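Local coordinates for AlgX/AlgJ SGNH hydrolase-like domain-containing protein (Eubacterium siraeum, PDB 4NZK) that is of unknown function but belongs to the DHHW family of the SGNH hydrolase clan, so it may act as a hydrolase or acyl-modifying enzyme, at residues T232-D237 with I270-T275; D228-Y233 with Q246-F251; D81-A86 with A134-N139; S75-G80 with C334-V339. All blocks are in the same frame, centred on the assembly; numbering follows the deposited sequence. Where two conformers were deposited one is given.

Interaction 1. Residues T232-D237 with I270-T275; sequences TYYTTD and IVKIET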
loop_
_atom_site.group_PDB
_atom_site.type_symbol
_atom_site.label_atom_id
_atom_site.label_comp_id
_atom_site.label_asym_id
_atom_site.label_seq_id
_atom_site.Cartn_x
_atom_site.Cartn_y
_atom_site.Cartn_z
ATOM N N THR A 232 -8.046 13.814 -10.862
ATOM C CA THR A 232 -8.781 13.486 -12.091
ATOM C C THR A 232 -8.750 11.968 -12.233
ATOM O O THR A 232 -7.675 11.333 -12.137
ATOM C CB THR A 232 -8.177 14.194 -13.307
ATOM O OG1 THR A 232 -8.186 15.614 -13.057
ATOM C CG2 THR A 232 -8.977 13.892 -14.578
ATOM N N TYR A 233 -9.927 11.391 -12.458
ATOM C CA TYR A 233 -10.092 9.957 -12.585
ATOM C C TYR A 233 -10.085 9.508 -14.055
ATOM O O TYR A 233 -10.750 10.101 -14.908
ATOM C CB TYR A 233 -11.365 9.518 -11.871
ATOM C CG TYR A 233 -11.233 9.563 -10.372
ATOM C CD1 TYR A 233 -11.444 10.736 -9.668
ATOM C CD2 TYR A 233 -10.936 8.416 -9.640
ATOM C CE1 TYR A 233 -11.286 10.781 -8.291
ATOM C CE2 TYR A 233 -10.805 8.443 -8.281
ATOM C CZ TYR A 233 -10.980 9.627 -7.598
ATOM O OH TYR A 233 -10.832 9.655 -6.235
ATOM N N TYR A 234 -9.286 8.479 -14.316
ATOM C CA TYR A 234 -9.073 7.933 -15.644
ATOM C C TYR A 234 -9.345 6.433 -15.668
ATOM O O TYR A 234 -9.319 5.753 -14.630
ATOM C CB TYR A 234 -7.629 8.172 -16.079
ATOM C CG TYR A 234 -7.236 9.603 -16.328
ATOM C CD1 TYR A 234 -6.856 10.432 -15.278
ATOM C CD2 TYR A 234 -7.172 10.116 -17.620
ATOM C CE1 TYR A 234 -6.486 11.743 -15.501
ATOM C CE2 TYR A 234 -6.789 11.428 -17.848
ATOM C CZ TYR A 234 -6.452 12.230 -16.787
ATOM O OH TYR A 234 -6.061 13.532 -16.995
ATOM N N THR A 235 -9.602 5.928 -16.865
ATOM C CA THR A 235 -9.716 4.515 -17.065
ATOM C C THR A 235 -8.307 3.920 -17.019
ATOM O O THR A 235 -7.313 4.641 -16.989
ATOM C CB THR A 235 -10.287 4.204 -18.452
ATOM O OG1 THR A 235 -9.402 4.739 -19.455
ATOM C CG2 THR A 235 -11.605 4.821 -18.599
ATOM N N THR A 236 -8.237 2.602 -17.104
ATOM C CA THR A 236 -6.944 1.898 -17.044
ATOM C C THR A 236 -6.090 2.039 -18.303
ATOM O O THR A 236 -4.898 1.670 -18.309
ATOM C CB THR A 236 -7.125 0.440 -16.651
ATOM O OG1 THR A 236 -7.978 -0.201 -17.590
ATOM C CG2 THR A 236 -7.705 0.333 -15.251
ATOM N N ASP A 237 -6.660 2.613 -19.364
ATOM C CA ASP A 237 -5.867 3.011 -20.526
ATOM C C ASP A 237 -5.683 4.544 -20.589
ATOM O O ASP A 237 -5.378 5.109 -21.641
ATOM C CB ASP A 237 -6.435 2.444 -21.826
ATOM C CG ASP A 237 -7.841 2.844 -22.087
ATOM O OD1 ASP A 237 -8.498 3.436 -21.216
ATOM O OD2 ASP A 237 -8.306 2.553 -23.198
ATOM N N ILE A 270 -6.939 4.721 -13.026
ATOM C CA ILE A 270 -5.725 5.498 -12.837
ATOM C C ILE A 270 -6.171 6.853 -12.340
ATOM O O ILE A 270 -7.141 7.428 -12.851
ATOM C CB ILE A 270 -4.925 5.687 -14.125
ATOM C CG1 ILE A 270 -4.419 4.336 -14.622
ATOM C CG2 ILE A 270 -3.771 6.679 -13.927
ATOM C CD1 ILE A 270 -3.786 4.366 -15.991
ATOM N N VAL A 271 -5.480 7.354 -11.323
ATOM C CA VAL A 271 -5.830 8.653 -10.749
ATOM C C VAL A 271 -4.647 9.604 -10.894
ATOM O O VAL A 271 -3.532 9.240 -10.563
ATOM C CB VAL A 271 -6.221 8.533 -9.254
ATOM C CG1 VAL A 271 -6.616 9.887 -8.700
ATOM C CG2 VAL A 271 -7.332 7.505 -9.069
ATOM N N LYS A 272 -4.907 10.791 -11.426
ATOM C CA LYS A 272 -3.907 11.833 -11.522
ATOM C C LYS A 272 -4.243 12.887 -10.477
ATOM O O LYS A 272 -5.376 13.342 -10.386
ATOM C CB LYS A 272 -3.881 12.472 -12.907
ATOM C CG LYS A 272 -2.903 13.641 -13.012
ATOM C CD LYS A 272 -2.893 14.213 -14.422
ATOM C CE LYS A 272 -1.948 15.406 -14.502
ATOM N NZ LYS A 272 -1.759 15.887 -15.904
ATOM N N ILE A 273 -3.225 13.279 -9.716
ATOM C CA ILE A 273 -3.396 14.282 -8.648
ATOM C C ILE A 273 -2.433 15.424 -8.933
ATOM O O ILE A 273 -1.239 15.193 -9.160
ATOM C CB ILE A 273 -3.104 13.691 -7.253
ATOM C CG1 ILE A 273 -3.990 12.498 -6.970
ATOM C CG2 ILE A 273 -3.301 14.717 -6.147
ATOM C CD1 ILE A 273 -3.501 11.623 -5.871
ATOM N N GLU A 274 -2.967 16.646 -8.950
ATOM C CA GLU A 274 -2.179 17.869 -9.146
ATOM C C GLU A 274 -2.315 18.629 -7.837
ATOM O O GLU A 274 -3.418 18.865 -7.370
ATOM C CB GLU A 274 -2.706 18.704 -10.315
ATOM C CG GLU A 274 -2.541 18.009 -11.657
ATOM C CD GLU A 274 -3.349 18.653 -12.764
ATOM O OE1 GLU A 274 -4.566 18.347 -12.892
ATOM O OE2 GLU A 274 -2.760 19.437 -13.522
ATOM N N THR A 275 -1.194 19.033 -7.262
ATOM C CA THR A 275 -1.208 19.708 -5.964
ATOM C C THR A 275 -0.703 21.135 -6.052
ATOM O O THR A 275 -0.172 21.554 -7.082
ATOM C CB THR A 275 -0.319 18.986 -4.919
ATOM O OG1 THR A 275 1.034 19.381 -5.081
ATOM C CG2 THR A 275 -0.443 17.454 -5.008
HETATM O O HOH W 1 -5.756 16.256 -11.726
#
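An antiparallel strand pair at the edge of the mixed sheet joins Tyr234 to Ile270 and Thr232 to Lys272. Both are hydrogen-bonded pairs, and each is closed by two backbone bonds. Thr232 N reaches Lys272 O at 2.8 Å, and Lys272 N returns to Thr232 O. Tyr234 N donates to Ile270 O at 2.8 Å. Ile270 N returns to Tyr234 O at 3.0 Å. Between them lies the non-hydrogen-bonded pair Tyr233 and Val271. Strand 229-234 is the outermost strand here, and 270-275 ties it to strand 304-309. The mixed sheet also holds parallel strands, as the SGNH fold does.

Tyr233 and Val271 lie side by side on one face of the sheet. Val271 CG2 touches Tyr233 CE2 at 3.7 Å, and Val271 CG1 lies over one face of that ring. On the other face, Tyr234 and Lys272 run alongside each other. With CG beside the backbone N (chi1 -68°), the Tyr234 ring turns back along its partner strand. Tyr234 CE1 comes 3.7 Å from Lys272 CB, while Ile270 O sits at the ring edge, in plane. Phe238 stacks on this ring. Beyond the strand, Ile270 CD1 packs against the carbonyl oxygens of Thr235 and Thr236. A water bridges Thr232 OG1 to Glu274 OE1.

Interaction 2. Residues D228-Y233 with Q246-F251; sequences DYTATY and QFHSIF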
loop_
_atom_site.group_PDB
_atom_site.type_symbol
_atom_site.label_atom_id
_atom_site.label_comp_id
_atom_site.label_asym_id
_atom_site.label_seq_id
_atom_site.Cartn_x
_atom_site.Cartn_y
_atom_site.Cartn_z
ATOM N N ASP A 228 -3.605 21.932 -0.875
ATOM C CA ASP A 228 -4.690 21.869 -1.838
ATOM C C ASP A 228 -4.286 20.983 -3.022
ATOM O O ASP A 228 -3.112 20.904 -3.389
ATOM C CB ASP A 228 -5.099 23.278 -2.305
ATOM C CG ASP A 228 -6.386 23.277 -3.114
ATOM O OD1 ASP A 228 -7.285 22.473 -2.793
ATOM O OD2 ASP A 228 -6.511 24.088 -4.055
ATOM N N TYR A 229 -5.267 20.292 -3.580
ATOM C CA TYR A 229 -5.026 19.420 -4.741
ATOM C C TYR A 229 -6.345 19.218 -5.521
ATOM O O TYR A 229 -7.448 19.547 -5.037
ATOM C CB TYR A 229 -4.481 18.027 -4.283
ATOM C CG TYR A 229 -5.575 17.167 -3.666
ATOM C CD1 TYR A 229 -5.903 17.266 -2.326
ATOM C CD2 TYR A 229 -6.344 16.335 -4.456
ATOM C CE1 TYR A 229 -6.932 16.514 -1.774
ATOM C CE2 TYR A 229 -7.396 15.588 -3.928
ATOM C CZ TYR A 229 -7.694 15.668 -2.582
ATOM O OH TYR A 229 -8.764 14.958 -2.072
ATOM N N THR A 230 -6.196 18.712 -6.747
ATOM C CA THR A 230 -7.311 18.291 -7.587
ATOM C C THR A 230 -6.975 16.922 -8.175
ATOM O O THR A 230 -5.883 16.739 -8.697
ATOM C CB THR A 230 -7.566 19.237 -8.770
ATOM O OG1 THR A 230 -7.458 20.606 -8.351
ATOM C CG2 THR A 230 -8.931 18.947 -9.360
ATOM N N ALA A 231 -7.879 15.965 -8.033
ATOM C CA ALA A 231 -7.700 14.641 -8.618
ATOM C C ALA A 231 -8.567 14.511 -9.853
ATOM O O ALA A 231 -9.703 15.015 -9.868
ATOM C CB ALA A 231 -8.025 13.560 -7.614
ATOM N N THR A 232 -8.046 13.814 -10.862
ATOM C CA THR A 232 -8.781 13.486 -12.091
ATOM C C THR A 232 -8.750 11.968 -12.233
ATOM O O THR A 232 -7.675 11.333 -12.137
ATOM C CB THR A 232 -8.177 14.194 -13.307
ATOM O OG1 THR A 232 -8.186 15.614 -13.057
ATOM C CG2 THR A 232 -8.977 13.892 -14.578
ATOM N N TYR A 233 -9.927 11.391 -12.458
ATOM C CA TYR A 233 -10.092 9.957 -12.585
ATOM C C TYR A 233 -10.085 9.508 -14.055
ATOM O O TYR A 233 -10.750 10.101 -14.908
ATOM C CB TYR A 233 -11.365 9.518 -11.871
ATOM C CG TYR A 233 -11.233 9.563 -10.372
ATOM C CD1 TYR A 233 -11.444 10.736 -9.668
ATOM C CD2 TYR A 233 -10.936 8.416 -9.640
ATOM C CE1 TYR A 233 -11.286 10.781 -8.291
ATOM C CE2 TYR A 233 -10.805 8.443 -8.281
ATOM C CZ TYR A 233 -10.980 9.627 -7.598
ATOM O OH TYR A 233 -10.832 9.655 -6.235
ATOM N N GLN A 246 -16.855 15.551 -12.766
ATOM C CA GLN A 246 -17.007 16.583 -11.731
ATOM C C GLN A 246 -16.490 16.178 -10.343
ATOM O O GLN A 246 -16.667 16.915 -9.392
ATOM C CB GLN A 246 -18.484 17.018 -11.615
ATOM C CG GLN A 246 -19.092 17.482 -12.930
ATOM C CD GLN A 246 -18.379 18.678 -13.516
ATOM O OE1 GLN A 246 -17.962 19.587 -12.795
ATOM N NE2 GLN A 246 -18.242 18.691 -14.835
ATOM N N PHE A 247 -15.839 15.019 -10.241
ATOM C CA PHE A 247 -15.396 14.521 -8.973
ATOM C C PHE A 247 -13.874 14.613 -8.862
ATOM O O PHE A 247 -13.157 14.040 -9.675
ATOM C CB PHE A 247 -15.866 13.091 -8.762
ATOM C CG PHE A 247 -15.554 12.591 -7.395
ATOM C CD1 PHE A 247 -16.245 13.090 -6.303
ATOM C CD2 PHE A 247 -14.552 11.671 -7.183
ATOM C CE1 PHE A 247 -15.950 12.667 -5.025
ATOM C CE2 PHE A 247 -14.254 11.241 -5.903
ATOM C CZ PHE A 247 -14.956 11.734 -4.821
ATOM N N HIS A 248 -13.392 15.339 -7.856
ATOM C CA HIS A 248 -11.967 15.673 -7.803
ATOM C C HIS A 248 -11.284 15.451 -6.460
ATOM O O HIS A 248 -10.168 15.913 -6.269
ATOM C CB HIS A 248 -11.764 17.123 -8.281
ATOM C CG HIS A 248 -12.217 17.349 -9.686
ATOM N ND1 HIS A 248 -11.615 16.746 -10.768
ATOM C CD2 HIS A 248 -13.240 18.081 -10.181
ATOM C CE1 HIS A 248 -12.247 17.097 -11.873
ATOM N NE2 HIS A 248 -13.236 17.912 -11.545
ATOM N N SER A 249 -11.909 14.694 -5.580
ATOM C CA SER A 249 -11.314 14.316 -4.301
ATOM C C SER A 249 -10.758 12.907 -4.400
ATOM O O SER A 249 -11.209 12.106 -5.213
ATOM C CB SER A 249 -12.368 14.329 -3.189
ATOM O OG SER A 249 -11.801 13.955 -1.944
ATOM N N ILE A 250 -9.736 12.619 -3.593
ATOM C CA ILE A 250 -9.280 11.231 -3.446
ATOM C C ILE A 250 -10.025 10.504 -2.344
ATOM O O ILE A 250 -9.767 9.335 -2.122
ATOM C CB ILE A 250 -7.757 11.082 -3.222
ATOM C CG1 ILE A 250 -7.359 11.735 -1.908
ATOM C CG2 ILE A 250 -7.001 11.589 -4.434
ATOM C CD1 ILE A 250 -5.917 11.433 -1.571
ATOM N N PHE A 251 -10.889 11.192 -1.598
ATOM C CA PHE A 251 -11.653 10.577 -0.510
ATOM C C PHE A 251 -13.069 10.378 -0.965
ATOM O O PHE A 251 -13.755 11.353 -1.293
ATOM C CB PHE A 251 -11.589 11.429 0.780
ATOM C CG PHE A 251 -10.181 11.692 1.229
ATOM C CD1 PHE A 251 -9.492 10.761 1.984
ATOM C CD2 PHE A 251 -9.530 12.850 0.857
ATOM C CE1 PHE A 251 -8.161 10.983 2.367
ATOM C CE2 PHE A 251 -8.208 13.072 1.205
ATOM C CZ PHE A 251 -7.521 12.136 1.990
HETATM O O HOH W 2 -12.256 13.167 -12.229
#
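Tyr229 and Tyr233 reach from the strand to the loop 246-251 and grip it at two places. The tight part is Tyr229, Ala231 and Tyr233 against Ser249 and Ile250. Tyr229 CG lies between the backbone N and the carbonyl carbon (chi1 74°), which carries the ring across to Ile250. Tyr229 OH accepts a nearly straight bond from Ile250 N at 3.0 Å and lies 3.5 Å from Ile250 CG1. Ser249 OG is 3.2 Å from Tyr229 OH, but its proton could go to another acceptor instead. Tyr233 OH donates to Ser249 O at 2.7 Å, in the carbonyl plane and on a lone pair. Phe247 CD2 meets Tyr233 CE1 at 3.6 Å, the ring planes oblique at 38°. Ala231 CB packs on Ile250 CG2 at 3.9 Å.

Ser249 OG also accepts from Phe251 N, which makes an ST turn. The loop lies along the outer strand of the mixed sheet. It is not itself a strand, yet Ala231 N bonds to His248 O at 2.9 Å. His248 ND1 donates a hydrogen bond to Ala231 O at 2.7 Å, with that oxygen close to the imidazole plane.

On the solvent side, exposed Thr230 offers only CG2 to His248 CB, the two side chains pointing the same way. A water links Tyr233 N to Phe247 O.

Interaction 3. Residues D81-A86 with A134-N139; sequences DGANYA and ANKLVN. With EDO (1,2-ethanediol), chain D.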
loop_
_atom_site.group_PDB
_atom_site.type_symbol
_atom_site.label_atom_id
_atom_site.label_comp_id
_atom_site.label_asym_id
_atom_site.label_seq_id
_atom_site.Cartn_x
_atom_site.Cartn_y
_atom_site.Cartn_z
ATOM N N ASP A 81 11.272 -15.665 -2.421
ATOM C CA ASP A 81 12.455 -14.879 -2.685
ATOM C C ASP A 81 12.206 -13.586 -3.448
ATOM O O ASP A 81 13.064 -12.722 -3.457
ATOM C CB ASP A 81 13.592 -15.707 -3.315
ATOM C CG ASP A 81 13.310 -16.223 -4.707
ATOM O OD1 ASP A 81 12.310 -15.847 -5.392
ATOM O OD2 ASP A 81 14.198 -17.029 -5.140
ATOM N N GLY A 82 11.039 -13.463 -4.091
ATOM C CA GLY A 82 10.716 -12.283 -4.873
ATOM C C GLY A 82 11.620 -12.066 -6.073
ATOM O O GLY A 82 11.774 -10.938 -6.555
ATOM N N ALA A 83 12.211 -13.133 -6.589
ATOM C CA ALA A 83 13.139 -12.972 -7.693
ATOM C C ALA A 83 12.499 -12.425 -8.951
ATOM O O ALA A 83 13.074 -11.577 -9.646
ATOM C CB ALA A 83 13.831 -14.296 -7.991
ATOM N N ASN A 84 11.297 -12.892 -9.254
ATOM C CA ASN A 84 10.606 -12.393 -10.441
ATOM C C ASN A 84 10.331 -10.909 -10.304
ATOM O O ASN A 84 10.663 -10.136 -11.185
ATOM C CB ASN A 84 9.309 -13.135 -10.689
ATOM C CG ASN A 84 9.515 -14.562 -11.169
ATOM O OD1 ASN A 84 10.624 -15.068 -11.303
ATOM N ND2 ASN A 84 8.420 -15.195 -11.473
ATOM N N TYR A 85 9.736 -10.526 -9.181
ATOM C CA TYR A 85 9.451 -9.111 -8.899
ATOM C C TYR A 85 10.711 -8.260 -9.080
ATOM O O TYR A 85 10.664 -7.230 -9.749
ATOM C CB TYR A 85 8.942 -9.023 -7.441
ATOM C CG TYR A 85 8.726 -7.626 -6.931
ATOM C CD1 TYR A 85 7.579 -6.935 -7.251
ATOM C CD2 TYR A 85 9.652 -7.000 -6.101
ATOM C CE1 TYR A 85 7.348 -5.656 -6.763
ATOM C CE2 TYR A 85 9.424 -5.711 -5.608
ATOM C CZ TYR A 85 8.278 -5.041 -5.942
ATOM O OH TYR A 85 8.002 -3.782 -5.523
ATOM N N ALA A 86 11.808 -8.658 -8.456
ATOM C CA ALA A 86 13.034 -7.846 -8.559
ATOM C C ALA A 86 13.476 -7.740 -10.011
ATOM O O ALA A 86 13.859 -6.673 -10.445
ATOM C CB ALA A 86 14.169 -8.422 -7.719
ATOM N N ALA A 134 15.487 -6.777 -1.940
ATOM C CA ALA A 134 16.435 -5.644 -1.905
ATOM C C ALA A 134 17.801 -6.041 -2.474
ATOM O O ALA A 134 18.412 -5.279 -3.220
ATOM C CB ALA A 134 16.576 -5.095 -0.484
ATOM N N ASN A 135 18.211 -7.262 -2.194
ATOM C CA ASN A 135 19.518 -7.740 -2.596
ATOM C C ASN A 135 19.596 -7.977 -4.094
ATOM O O ASN A 135 20.694 -8.045 -4.641
ATOM C CB ASN A 135 19.866 -9.026 -1.855
ATOM C CG ASN A 135 20.112 -8.796 -0.374
ATOM O OD1 ASN A 135 20.535 -7.723 0.048
ATOM N ND2 ASN A 135 19.872 -9.829 0.415
ATOM N N LYS A 136 18.451 -8.138 -4.753
ATOM C CA LYS A 136 18.417 -8.443 -6.182
ATOM C C LYS A 136 18.169 -7.215 -7.043
ATOM O O LYS A 136 18.214 -7.295 -8.296
ATOM C CB LYS A 136 17.317 -9.498 -6.433
ATOM C CG LYS A 136 17.670 -10.860 -5.868
ATOM C CD LYS A 136 16.494 -11.810 -5.777
ATOM C CE LYS A 136 16.893 -13.191 -5.261
ATOM N NZ LYS A 136 17.523 -13.156 -3.887
ATOM N N LEU A 137 17.929 -6.062 -6.414
ATOM C CA LEU A 137 17.665 -4.823 -7.157
ATOM C C LEU A 137 18.921 -4.251 -7.750
ATOM O O LEU A 137 19.996 -4.331 -7.146
ATOM C CB LEU A 137 17.059 -3.768 -6.261
ATOM C CG LEU A 137 15.674 -4.088 -5.735
ATOM C CD1 LEU A 137 15.294 -3.022 -4.711
ATOM C CD2 LEU A 137 14.637 -4.250 -6.835
ATOM N N VAL A 138 18.779 -3.661 -8.942
ATOM C CA VAL A 138 19.861 -2.992 -9.657
ATOM C C VAL A 138 19.381 -1.579 -10.017
ATOM O O VAL A 138 18.436 -1.400 -10.789
ATOM C CB VAL A 138 20.255 -3.737 -10.933
ATOM C CG1 VAL A 138 21.307 -2.952 -11.710
ATOM C CG2 VAL A 138 20.755 -5.120 -10.596
ATOM N N ASN A 139 20.042 -0.578 -9.423
ATOM C CA ASN A 139 19.738 0.831 -9.633
ATOM C C ASN A 139 18.293 1.223 -9.284
ATOM O O ASN A 139 17.710 2.134 -9.851
ATOM C CB ASN A 139 20.076 1.263 -11.046
ATOM C CG ASN A 139 21.520 1.104 -11.362
ATOM O OD1 ASN A 139 22.370 1.337 -10.497
ATOM N ND2 ASN A 139 21.830 0.678 -12.610
HETATM C C1 EDO D . 20.848 -15.821 -3.832
HETATM O O1 EDO D . 21.581 -14.638 -3.386
HETATM C C2 EDO D . 19.721 -16.179 -2.849
HETATM O O2 EDO D . 18.421 -15.733 -3.335
#
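Lys136 places CG beside its backbone N (chi1 -70°), and its chain then runs extended as far as CE, passing along the start of helix 83-96. A turn at the last torsion (chi4 59°) swings NZ aside. The stem of this lysine carries most of the contact. Lys136 CB meets Ala86 CB at 3.6 Å, methylene against methyl. Further out, Lys136 CD lies 4.0 Å from Ala83 CA, and CE faces Ala83 CB. Asp81 O is also near Lys136 CD, at 4.2 Å. The lysine is thus laid across the first turn of the helix by its aliphatic part, and no hydrogen bond joins the two segments.

That first turn is prepared by its own loop. Gly82 occupies the N-cap position. Asp81 OD1 accepts from Ala83 N at 3.0 Å, an Asx turn, with the donor above the carboxylate plane. The contact packs the N-terminal turn of helix 83-96 against the last part of helix 126-136. Next in the chain, Leu137 extends CD2 to 4.3 Å from Ala86 CB. The same leucine also touches Leu89 and Asn90, further along helix 83-96.

Lys136 NZ hydrogen-bonds to Ser132 OG and, at 2.8 Å, to O2 of a bound 1,2-ethanediol, probably from the crystallisation liquor. Asp81 OD2 stands 5.3 Å from Lys136 NZ, too far for a salt bridge. Its opposite charge may still favour the ammonium there weakly.

Interaction 4. Residues S75-G80 with C334-V339; sequences SLYGGG and CTFSAV
Tyr77 and Phe336 meet edge to face, and Tyr77 can be followed outward from its CB. Tyr77 CB lies 4.1 Å from Phe336 CZ. With CG anti to the backbone N (chi1 -175°), the ring is carried past Phe336. Tyr77 CD1 stands over the phenylalanine face, 3.7 Å from Phe336 CE1. The ring planes are at 78° and the centroids 5.1 Å apart, so this is a T-shaped pair with Tyr77 giving the edge. Next along the ring, Tyr77 CE1 comes 4.1 Å from Val339 CG2. Thr335 OG1, hydrogen-bonded to His126 ND1, lies over one face of the ring, while Gly79 N sits over the centre of the opposite face. At the tip, Tyr77 OH meets Val339 CG1 and CG2, each at 3.4 Å, and hydrogen-bonds to Ser129 OG.

Phe336 has Leu76 O at its own edge, in plane, and Phe336 CZ touches Ser75 CB at 3.9 Å. Val339 CG1 also packs on Gly80 O.

The loop 75-80 leaves strand 70-75 of the small antiparallel sheet and leads to helix 83-96. It runs over the short helix 335-339, which follows strand 328-334 of the mixed sheet, while helix 126-136 supplies Ser129 beside them.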
loop_
_atom_site.group_PDB
_atom_site.type_symbol
_atom_site.label_atom_id
_atom_site.label_comp_id
_atom_site.label_asym_id
_atom_site.label_seq_id
_atom_site.Cartn_x
_atom_site.Cartn_y
_atom_site.Cartn_z
ATOM N N SER A 75 -3.005 -13.032 8.641
ATOM C CA SER A 75 -2.645 -13.914 7.523
ATOM C C SER A 75 -1.247 -14.487 7.802
ATOM O O SER A 75 -0.302 -13.751 8.078
ATOM C CB SER A 75 -2.601 -13.115 6.218
ATOM O OG SER A 75 -3.832 -12.579 5.840
ATOM N N LEU A 76 -1.133 -15.807 7.717
ATOM C CA LEU A 76 0.129 -16.484 7.908
ATOM C C LEU A 76 0.927 -16.439 6.604
ATOM O O LEU A 76 0.381 -16.512 5.523
ATOM C CB LEU A 76 -0.101 -17.922 8.385
ATOM C CG LEU A 76 -0.857 -17.973 9.737
ATOM C CD1 LEU A 76 -1.351 -19.376 10.052
ATOM C CD2 LEU A 76 -0.058 -17.416 10.900
ATOM N N TYR A 77 2.241 -16.355 6.739
ATOM C CA TYR A 77 3.116 -16.137 5.588
ATOM C C TYR A 77 4.011 -17.336 5.367
ATOM O O TYR A 77 4.558 -17.877 6.338
ATOM C CB TYR A 77 3.968 -14.887 5.846
ATOM C CG TYR A 77 4.820 -14.498 4.680
ATOM C CD1 TYR A 77 4.275 -14.258 3.412
ATOM C CD2 TYR A 77 6.167 -14.279 4.839
ATOM C CE1 TYR A 77 5.073 -13.867 2.347
ATOM C CE2 TYR A 77 6.969 -13.910 3.770
ATOM C CZ TYR A 77 6.416 -13.701 2.533
ATOM O OH TYR A 77 7.162 -13.339 1.448
ATOM N N GLY A 78 4.166 -17.717 4.092
ATOM C CA GLY A 78 4.994 -18.869 3.716
ATOM C C GLY A 78 6.367 -18.546 3.159
ATOM O O GLY A 78 7.220 -19.429 3.012
ATOM N N GLY A 79 6.628 -17.277 2.895
ATOM C CA GLY A 79 7.925 -16.869 2.378
ATOM C C GLY A 79 7.975 -16.817 0.852
ATOM O O GLY A 79 6.987 -17.016 0.166
ATOM N N GLY A 80 9.165 -16.518 0.333
ATOM C CA GLY A 80 9.392 -16.358 -1.110
ATOM C C GLY A 80 10.518 -15.391 -1.354
ATOM O O GLY A 80 10.714 -14.414 -0.611
ATOM N N CYS A 334 2.461 -5.169 -0.462
ATOM C CA CYS A 334 2.778 -6.070 0.636
ATOM C C CYS A 334 3.596 -7.254 0.123
ATOM O O CYS A 334 3.672 -7.540 -1.063
ATOM C CB CYS A 334 1.517 -6.534 1.359
ATOM S SG CYS A 334 0.595 -7.788 0.432
ATOM N N THR A 335 4.185 -7.967 1.065
ATOM C CA THR A 335 5.045 -9.092 0.745
ATOM C C THR A 335 4.332 -10.156 -0.065
ATOM O O THR A 335 4.887 -10.687 -1.009
ATOM C CB THR A 335 5.634 -9.715 2.003
ATOM O OG1 THR A 335 4.607 -9.761 3.007
ATOM C CG2 THR A 335 6.854 -8.912 2.495
ATOM N N PHE A 336 3.099 -10.484 0.304
ATOM C CA PHE A 336 2.379 -11.518 -0.428
ATOM C C PHE A 336 2.270 -11.162 -1.921
ATOM O O PHE A 336 2.345 -12.008 -2.795
ATOM C CB PHE A 336 0.978 -11.672 0.122
ATOM C CG PHE A 336 0.891 -12.287 1.484
ATOM C CD1 PHE A 336 0.765 -13.673 1.631
ATOM C CD2 PHE A 336 0.833 -11.502 2.619
ATOM C CE1 PHE A 336 0.632 -14.252 2.887
ATOM C CE2 PHE A 336 0.686 -12.080 3.866
ATOM C CZ PHE A 336 0.563 -13.450 4.005
ATOM N N SER A 337 2.057 -9.887 -2.211
ATOM C CA SER A 337 1.965 -9.451 -3.603
ATOM C C SER A 337 3.319 -9.532 -4.302
ATOM O O SER A 337 3.402 -10.015 -5.430
ATOM C CB SER A 337 1.463 -8.024 -3.718
ATOM O OG SER A 337 0.123 -7.932 -3.377
ATOM N N ALA A 338 4.386 -9.071 -3.638
ATOM C CA ALA A 338 5.689 -9.033 -4.274
ATOM C C ALA A 338 6.236 -10.420 -4.541
ATOM O O ALA A 338 6.940 -10.599 -5.525
ATOM C CB ALA A 338 6.674 -8.267 -3.415
ATOM N N VAL A 339 5.959 -11.395 -3.674
ATOM C CA VAL A 339 6.499 -12.739 -3.853
ATOM C C VAL A 339 5.593 -13.701 -4.623
ATOM O O VAL A 339 6.044 -14.775 -5.038
ATOM C CB VAL A 339 6.959 -13.395 -2.544
ATOM C CG1 VAL A 339 7.891 -12.463 -1.774
ATOM C CG2 VAL A 339 5.781 -13.831 -1.673
#

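Interactions 1 and 2 share Thr232 and Tyr233 and both hold strand 229-234. Interaction 1 does so by regular strand pairing, interaction 2 by tyrosine hydroxyls and a histidine reaching an irregular loop. They touch through a probable hydrogen bond from Thr230 N to Glu274 O and where Ile273 packs on Ile250. Interactions 3 and 4 lie about 28 to 34 Å from them, centre to centre. Their first segments, 81-86 and 75-80, are consecutive, and they touch at Tyr85 and Ala338. Neither has a hydrogen bond between its segments. Interaction 3 is a surface contact made by a lysine stem. Interactions 1, 2 and 4 are partly buried, and interaction 4 relies on aromatic and aliphatic packing.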